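Local coordinates for pyruvate kinase (Pyrobaculum aerophilum, PDB 3QTG), which catalyses the last step of glycolysis, the divalent-metal-dependent transfer of a phosphoryl group from phosphoenolpyruvate to ADP, giving pyruvate and ATP, and works as a homotetramer, at residues A[430-435]-A[446-451]; A[360-365]-A[453-458]. All blocks are in the same frame, centred on the assembly; numbering follows the deposited sequence.

Contact 1 (A[430-435]-A[446-451])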
ATOM      1  N   GLU A 430     -35.867 -15.416  10.302  1.00 50.86           N
ATOM      2  CA  GLU A 430     -36.066 -16.661  11.056  1.00 51.66           C
ATOM      3  C   GLU A 430     -34.950 -17.682  10.737  1.00 50.28           C
ATOM      4  O   GLU A 430     -34.413 -18.344  11.635  1.00 49.99           O
ATOM      5  CB  GLU A 430     -37.471 -17.218  10.779  1.00 52.38           C
ATOM      6  CG  GLU A 430     -37.695 -18.693  11.129  1.00 54.89           C
ATOM      7  CD  GLU A 430     -39.093 -19.199  10.741  1.00 56.14           C
ATOM      8  OE1 GLU A 430     -40.097 -18.557  11.153  1.00 60.72           O
ATOM      9  OE2 GLU A 430     -39.192 -20.237  10.040  1.00 56.81           O
ATOM     10  N   GLY A 431     -34.586 -17.776   9.458  1.00 49.07           N
ATOM     11  CA  GLY A 431     -33.480 -18.617   9.044  1.00 46.97           C
ATOM     12  C   GLY A 431     -32.175 -18.273   9.733  1.00 45.90           C
ATOM     13  O   GLY A 431     -31.501 -19.152  10.276  1.00 44.76           O
ATOM     14  N   LEU A 432     -31.820 -16.988   9.726  1.00 45.69           N
ATOM     15  CA  LEU A 432     -30.570 -16.542  10.364  1.00 45.56           C
ATOM     16  C   LEU A 432     -30.544 -16.824  11.872  1.00 46.52           C
ATOM     17  O   LEU A 432     -29.510 -17.208  12.415  1.00 46.60           O
ATOM     18  CB  LEU A 432     -30.271 -15.065  10.065  1.00 44.23           C
ATOM     19  CG  LEU A 432     -28.810 -14.641  10.315  1.00 44.43           C
ATOM     20  CD1 LEU A 432     -27.809 -15.364   9.372  1.00 42.03           C
ATOM     21  CD2 LEU A 432     -28.640 -13.118  10.232  1.00 43.84           C
ATOM     22  N   GLU A 433     -31.674 -16.638  12.548  1.00 48.13           N
ATOM     23  CA  GLU A 433     -31.707 -16.859  13.990  1.00 49.59           C
ATOM     24  C   GLU A 433     -31.588 -18.346  14.347  1.00 49.24           C
ATOM     25  O   GLU A 433     -30.910 -18.673  15.310  1.00 49.77           O
ATOM     26  CB  GLU A 433     -32.898 -16.160  14.668  1.00 50.40           C
ATOM     27  CG  GLU A 433     -32.950 -14.618  14.457  1.00 54.86           C
ATOM     28  CD  GLU A 433     -31.689 -13.830  14.945  1.00 58.96           C
ATOM     29  OE1 GLU A 433     -31.250 -14.017  16.112  1.00 60.13           O
ATOM     30  OE2 GLU A 433     -31.150 -13.004  14.152  1.00 59.80           O
ATOM     31  N   LYS A 434     -32.196 -19.236  13.556  1.00 49.28           N
ATOM     32  CA  LYS A 434     -31.948 -20.688  13.675  1.00 49.53           C
ATOM     33  C   LYS A 434     -30.493 -21.086  13.436  1.00 49.01           C
ATOM     34  O   LYS A 434     -29.955 -21.945  14.138  1.00 49.19           O
ATOM     35  CB  LYS A 434     -32.818 -21.490  12.708  1.00 50.11           C
ATOM     36  CG  LYS A 434     -34.299 -21.458  12.995  1.00 51.27           C
ATOM     37  CD  LYS A 434     -35.034 -22.088  11.824  1.00 53.17           C
ATOM     38  CE  LYS A 434     -36.543 -21.956  11.948  1.00 55.81           C
ATOM     39  NZ  LYS A 434     -37.094 -22.929  12.928  1.00 56.64           N
ATOM     40  N   LEU A 435     -29.867 -20.486  12.422  1.00 48.61           N
ATOM     41  CA  LEU A 435     -28.436 -20.699  12.163  1.00 47.63           C
ATOM     42  C   LEU A 435     -27.547 -20.162  13.296  1.00 47.43           C
ATOM     43  O   LEU A 435     -26.585 -20.810  13.675  1.00 47.29           O
ATOM     44  CB  LEU A 435     -28.022 -20.114  10.796  1.00 47.02           C
ATOM     45  CG  LEU A 435     -26.583 -20.312  10.273  1.00 47.19           C
ATOM     46  CD1 LEU A 435     -26.266 -21.789   9.980  1.00 46.31           C
ATOM     47  CD2 LEU A 435     -26.348 -19.456   9.022  1.00 45.66           C
ATOM     48  N   ALA A 446     -22.712 -12.960  11.146  1.00 38.23           N
ATOM     49  CA  ALA A 446     -23.833 -13.656  10.524  1.00 38.32           C
ATOM     50  C   ALA A 446     -24.607 -12.727   9.589  1.00 38.30           C
ATOM     51  O   ALA A 446     -24.959 -11.634   9.984  1.00 37.68           O
ATOM     52  CB  ALA A 446     -24.758 -14.226  11.602  1.00 37.76           C
ATOM     53  N   THR A 447     -24.865 -13.168   8.352  1.00 38.91           N
ATOM     54  CA  THR A 447     -25.588 -12.352   7.352  1.00 39.06           C
ATOM     55  C   THR A 447     -26.638 -13.050   6.516  1.00 38.85           C
ATOM     56  O   THR A 447     -26.627 -14.262   6.336  1.00 38.61           O
ATOM     57  CB  THR A 447     -24.678 -11.789   6.214  1.00 39.47           C
ATOM     58  OG1 THR A 447     -23.474 -12.562   6.078  1.00 41.55           O
ATOM     59  CG2 THR A 447     -24.395 -10.385   6.396  1.00 38.05           C
ATOM     60  N   TYR A 448     -27.506 -12.230   5.948  1.00 39.24           N
ATOM     61  CA  TYR A 448     -28.246 -12.565   4.743  1.00 40.16           C
ATOM     62  C   TYR A 448     -28.402 -11.293   3.897  1.00 41.03           C
ATOM     63  O   TYR A 448     -28.244 -10.160   4.401  1.00 39.33           O
ATOM     64  CB  TYR A 448     -29.619 -13.198   5.065  1.00 40.16           C
ATOM     65  CG  TYR A 448     -30.593 -12.271   5.755  1.00 40.44           C
ATOM     66  CD1 TYR A 448     -31.246 -11.271   5.040  1.00 40.36           C
ATOM     67  CD2 TYR A 448     -30.864 -12.393   7.118  1.00 41.13           C
ATOM     68  CE1 TYR A 448     -32.132 -10.400   5.652  1.00 40.46           C
ATOM     69  CE2 TYR A 448     -31.763 -11.533   7.745  1.00 40.99           C
ATOM     70  CZ  TYR A 448     -32.391 -10.540   6.993  1.00 42.54           C
ATOM     71  OH  TYR A 448     -33.266  -9.655   7.570  1.00 43.41           O
ATOM     72  N   GLY A 449     -28.714 -11.479   2.616  1.00 42.50           N
ATOM     73  CA  GLY A 449     -29.100 -10.350   1.799  1.00 45.15           C
ATOM     74  C   GLY A 449     -29.271 -10.654   0.336  1.00 46.75           C
ATOM     75  O   GLY A 449     -28.431 -11.327  -0.258  1.00 46.83           O
ATOM     76  N   ILE A 450     -30.356 -10.143  -0.241  1.00 48.45           N
ATOM     77  CA  ILE A 450     -30.614 -10.282  -1.677  1.00 50.30           C
ATOM     78  C   ILE A 450     -30.604  -8.935  -2.361  1.00 50.88           C
ATOM     79  O   ILE A 450     -30.874  -7.912  -1.722  1.00 51.46           O
ATOM     80  CB  ILE A 450     -31.966 -10.985  -2.000  1.00 50.96           C
ATOM     81  CG1 ILE A 450     -33.141 -10.354  -1.254  1.00 51.63           C
ATOM     82  CG2 ILE A 450     -31.885 -12.451  -1.710  1.00 52.58           C
ATOM     83  CD1 ILE A 450     -34.054  -9.543  -2.144  1.00 55.47           C
ATOM     84  N   ARG A 451     -30.294  -8.949  -3.661  1.00 51.40           N
ATOM     85  CA  ARG A 451     -30.332  -7.748  -4.492  1.00 51.67           C
ATOM     86  C   ARG A 451     -31.641  -6.975  -4.300  1.00 51.29           C
ATOM     87  O   ARG A 451     -32.735  -7.551  -4.355  1.00 51.49           O
ATOM     88  CB  ARG A 451     -30.165  -8.106  -5.961  1.00 52.42           C
ATOM     89  CG  ARG A 451     -29.540  -6.980  -6.748  1.00 55.22           C
ATOM     90  CD  ARG A 451     -29.891  -7.047  -8.220  1.00 62.27           C
ATOM     91  NE  ARG A 451     -29.086  -6.088  -8.980  1.00 67.06           N
ATOM     92  CZ  ARG A 451     -29.151  -4.758  -8.853  1.00 69.82           C
ATOM     93  NH1 ARG A 451     -29.997  -4.185  -7.998  1.00 70.77           N
ATOM     94  NH2 ARG A 451     -28.356  -3.990  -9.595  1.00 71.83           N
TER
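Leu432 carries the whole of this helix-to-strand contact, its two methyl branches meeting three consecutive residues of the strand. The apolar part is divided between the branches. CD1 of Leu432 rests on CB of Ala446 at 3.9 Å, while CD2 of Leu432 comes up obliquely to CD2 of the Tyr448 ring at 3.9 Å. CB of Leu432 follows at 4.0 Å from the same Tyr448 CD2, so root and tip of the leucine border that side of the ring. With CG anti to the backbone N (chi1 -162°), the leucine extends from the helix toward the strand.

The second kind is van der Waals packing of a methyl on the backbone: CD1 of Leu432 lies 3.4 Å from O of Thr447. The CB of Thr447 is directed away from the helix, and its side chain touches Phe362 and Leu366 of helix 358-373. No hydrogen bond joins the two segments; the OH of Tyr448 is hydrogen-bonded to OE1 of Glu429, just before the helix segment, and its ring stacks on Tyr428.

The helix axis runs 9.0 Å from that of the strand at 158°, nearly antiparallel, as in a beta-alpha-beta crossover, from strand 418-422 to strand 444-448, which runs parallel to it with strands 399-403 and 376-380 between. Helix 428-439 thus covers one face of the C-terminal sheet, Leu432 also touching Phe380, and helix 358-373 the other.

Contact 2 (A[360-365]-A[453-458])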
ATOM      1  N   ASP A 360     -20.541  -7.180  -4.187  1.00 40.02           N
ATOM      2  CA  ASP A 360     -19.150  -7.628  -4.085  1.00 40.12           C
ATOM      3  C   ASP A 360     -18.418  -6.869  -2.985  1.00 39.72           C
ATOM      4  O   ASP A 360     -17.759  -7.494  -2.169  1.00 39.35           O
ATOM      5  CB  ASP A 360     -18.396  -7.447  -5.411  1.00 40.16           C
ATOM      6  CG  ASP A 360     -18.721  -8.541  -6.455  1.00 43.08           C
ATOM      7  OD1 ASP A 360     -19.350  -9.591  -6.130  1.00 41.56           O
ATOM      8  OD2 ASP A 360     -18.331  -8.324  -7.627  1.00 45.55           O
ATOM      9  N   ARG A 361     -18.532  -5.534  -2.974  1.00 40.36           N
ATOM     10  CA  ARG A 361     -17.907  -4.693  -1.942  1.00 41.46           C
ATOM     11  C   ARG A 361     -18.437  -5.077  -0.565  1.00 39.96           C
ATOM     12  O   ARG A 361     -17.659  -5.224   0.353  1.00 40.12           O
ATOM     13  CB  ARG A 361     -18.106  -3.194  -2.213  1.00 41.83           C
ATOM     14  CG  ARG A 361     -17.728  -2.805  -3.628  1.00 44.20           C
ATOM     15  CD  ARG A 361     -17.685  -1.287  -3.880  1.00 45.84           C
ATOM     16  NE  ARG A 361     -17.159  -1.038  -5.219  1.00 52.94           N
ATOM     17  CZ  ARG A 361     -15.874  -0.802  -5.485  1.00 55.70           C
ATOM     18  NH1 ARG A 361     -14.973  -0.756  -4.496  1.00 55.23           N
ATOM     19  NH2 ARG A 361     -15.492  -0.608  -6.748  1.00 57.09           N
ATOM     20  N   PHE A 362     -19.745  -5.294  -0.443  1.00 39.08           N
ATOM     21  CA  PHE A 362     -20.337  -5.767   0.821  1.00 38.57           C
ATOM     22  C   PHE A 362     -19.692  -7.076   1.295  1.00 37.92           C
ATOM     23  O   PHE A 362     -19.246  -7.173   2.453  1.00 36.01           O
ATOM     24  CB  PHE A 362     -21.857  -5.945   0.678  1.00 38.50           C
ATOM     25  CG  PHE A 362     -22.542  -6.543   1.898  1.00 38.75           C
ATOM     26  CD1 PHE A 362     -22.849  -5.753   2.995  1.00 38.88           C
ATOM     27  CD2 PHE A 362     -22.901  -7.885   1.922  1.00 38.90           C
ATOM     28  CE1 PHE A 362     -23.501  -6.285   4.100  1.00 40.64           C
ATOM     29  CE2 PHE A 362     -23.546  -8.437   3.010  1.00 39.36           C
ATOM     30  CZ  PHE A 362     -23.850  -7.630   4.118  1.00 41.04           C
ATOM     31  N   ALA A 363     -19.634  -8.074   0.404  1.00 37.67           N
ATOM     32  CA  ALA A 363     -19.121  -9.415   0.770  1.00 37.65           C
ATOM     33  C   ALA A 363     -17.627  -9.400   1.141  1.00 37.61           C
ATOM     34  O   ALA A 363     -17.226  -9.972   2.149  1.00 37.53           O
ATOM     35  CB  ALA A 363     -19.415 -10.436  -0.325  1.00 37.09           C
ATOM     36  N   LYS A 364     -16.826  -8.707   0.343  1.00 38.05           N
ATOM     37  CA  LYS A 364     -15.413  -8.472   0.650  1.00 38.98           C
ATOM     38  C   LYS A 364     -15.226  -7.824   2.033  1.00 39.27           C
ATOM     39  O   LYS A 364     -14.392  -8.276   2.818  1.00 39.42           O
ATOM     40  CB  LYS A 364     -14.784  -7.573  -0.421  1.00 38.87           C
ATOM     41  CG  LYS A 364     -13.306  -7.356  -0.247  1.00 39.73           C
ATOM     42  CD  LYS A 364     -12.720  -6.707  -1.472  1.00 44.17           C
ATOM     43  CE  LYS A 364     -11.229  -6.414  -1.311  1.00 47.30           C
ATOM     44  NZ  LYS A 364     -11.033  -5.162  -0.475  1.00 49.67           N
ATOM     45  N   GLY A 365     -15.988  -6.762   2.308  1.00 39.45           N
ATOM     46  CA  GLY A 365     -15.921  -6.052   3.591  1.00 39.50           C
ATOM     47  C   GLY A 365     -16.264  -6.955   4.761  1.00 39.27           C
ATOM     48  O   GLY A 365     -15.598  -6.922   5.781  1.00 39.21           O
ATOM     49  N   GLY A 453     -32.777  -5.742  -1.534  1.00 49.23           N
ATOM     50  CA  GLY A 453     -33.297  -5.823  -0.159  1.00 49.02           C
ATOM     51  C   GLY A 453     -32.344  -5.286   0.906  1.00 48.12           C
ATOM     52  O   GLY A 453     -31.198  -4.926   0.612  1.00 47.37           O
ATOM     53  N   VAL A 454     -32.821  -5.226   2.146  1.00 48.21           N
ATOM     54  CA  VAL A 454     -31.941  -4.957   3.291  1.00 47.69           C
ATOM     55  C   VAL A 454     -30.989  -6.131   3.474  1.00 46.24           C
ATOM     56  O   VAL A 454     -31.423  -7.285   3.512  1.00 47.09           O
ATOM     57  CB  VAL A 454     -32.727  -4.668   4.602  1.00 48.59           C
ATOM     58  CG1 VAL A 454     -33.016  -5.974   5.421  1.00 50.34           C
ATOM     59  CG2 VAL A 454     -31.969  -3.668   5.467  1.00 48.55           C
ATOM     60  N   HIS A 455     -29.692  -5.840   3.512  1.00 44.33           N
ATOM     61  CA  HIS A 455     -28.704  -6.807   3.964  1.00 42.69           C
ATOM     62  C   HIS A 455     -28.576  -6.663   5.483  1.00 41.87           C
ATOM     63  O   HIS A 455     -28.524  -5.555   6.012  1.00 41.42           O
ATOM     64  CB  HIS A 455     -27.355  -6.601   3.264  1.00 41.98           C
ATOM     65  CG  HIS A 455     -27.382  -6.892   1.792  1.00 42.71           C
ATOM     66  ND1 HIS A 455     -28.342  -6.377   0.942  1.00 43.78           N
ATOM     67  CD2 HIS A 455     -26.552  -7.622   1.016  1.00 42.25           C
ATOM     68  CE1 HIS A 455     -28.116  -6.798  -0.287  1.00 44.35           C
ATOM     69  NE2 HIS A 455     -27.026  -7.543  -0.273  1.00 45.04           N
ATOM     70  N   SER A 456     -28.582  -7.789   6.176  1.00 41.14           N
ATOM     71  CA  SER A 456     -28.541  -7.793   7.628  1.00 40.79           C
ATOM     72  C   SER A 456     -27.265  -8.459   8.093  1.00 39.94           C
ATOM     73  O   SER A 456     -26.841  -9.439   7.507  1.00 39.09           O
ATOM     74  CB  SER A 456     -29.767  -8.511   8.199  1.00 41.49           C
ATOM     75  OG  SER A 456     -29.775  -8.433   9.624  1.00 44.23           O
ATOM     76  N   VAL A 457     -26.634  -7.898   9.121  1.00 39.64           N
ATOM     77  CA  VAL A 457     -25.418  -8.470   9.705  1.00 39.10           C
ATOM     78  C   VAL A 457     -25.632  -8.462  11.213  1.00 39.28           C
ATOM     79  O   VAL A 457     -26.031  -7.432  11.765  1.00 39.36           O
ATOM     80  CB  VAL A 457     -24.146  -7.617   9.370  1.00 39.51           C
ATOM     81  CG1 VAL A 457     -22.857  -8.342   9.752  1.00 38.60           C
ATOM     82  CG2 VAL A 457     -24.111  -7.204   7.868  1.00 38.49           C
ATOM     83  N   LYS A 458     -25.401  -9.602  11.863  1.00 38.77           N
ATOM     84  CA  LYS A 458     -25.349  -9.698  13.336  1.00 38.76           C
ATOM     85  C   LYS A 458     -23.909 -10.038  13.698  1.00 38.44           C
ATOM     86  O   LYS A 458     -23.371 -11.023  13.225  1.00 37.60           O
ATOM     87  CB  LYS A 458     -26.267 -10.800  13.891  1.00 39.21           C
ATOM     88  CG  LYS A 458     -27.755 -10.696  13.576  1.00 40.85           C
ATOM     89  CD  LYS A 458     -28.363  -9.450  14.204  1.00 46.92           C
ATOM     90  CE  LYS A 458     -29.863  -9.648  14.444  1.00 49.90           C
ATOM     91  NZ  LYS A 458     -30.607  -8.386  14.209  1.00 51.87           N
TER
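The Phe362 ring receives His455 on one face and Val457 at its edge. The two aromatic rings form an edge-to-face (T-shaped) pair, with planes at 76° and centroids 4.9 Å apart: the imidazole edge is turned toward the phenyl face, its CD2 standing 3.7 Å from CE2 of Phe362, offset toward the rim. CB of His455 adds an off-centre CH-pi contact, 4.2 Å from the centroid of the Phe362 ring. At the edge, near the plane of the phenyl ring, CG2 of Val457 meets CZ of Phe362 at 3.8 Å, the two side chains coming from opposite directions.

With CG of Phe362 anti to the backbone N (chi1 175°), the ring reaches from helix 358-373 to the strand. The imidazole is fixed by a hydrogen bond from ND1 of His455 to O of Gly453, 3.2 Å long and bent to 145°; the acceptor lies in the ring plane, whereas the donor stands well above the carbonyl plane. An alanine in place of Phe362 would take away the phenyl face and is likely to open a gap beside CD2 of His455 and CG2 of Val457.

Residues 455-458 pair in an antiparallel ladder with a strand of a second subunit, so the sheet runs on across the interface, and Phe362 packs against it. No hydrogen bond crosses between the segments. Besides apolar packing with Val457, the polarised C-H of the imidazole edge meets the electron-rich face of Phe362, which probably adds a weak electrostatic attraction, while the polar ND1 of His455 is satisfied within its own segment.

Both contacts are buried, away from the active site, and each hangs on one helix residue, Leu432 or Phe362. They share no helix: contact 1 packs 428-439 on strand 444-448, contact 2 packs 358-373 on strand 455-460. These strands are antiparallel neighbours, joined by probable hydrogen bonds, Ser456 N to Tyr448 O (3.0 Å) and Lys458 N to Ala446 O (2.8 Å). Thr447 is common to both surroundings: its carbonyl O packs against a methyl of Leu432 on one face and its side chain touches Phe362 on the other. In contact 1 an aliphatic side chain packs on alanine, tyrosine and backbone of an interior strand; in contact 2 a phenyl ring meets imidazole and valine on the strand pairing with a second subunit.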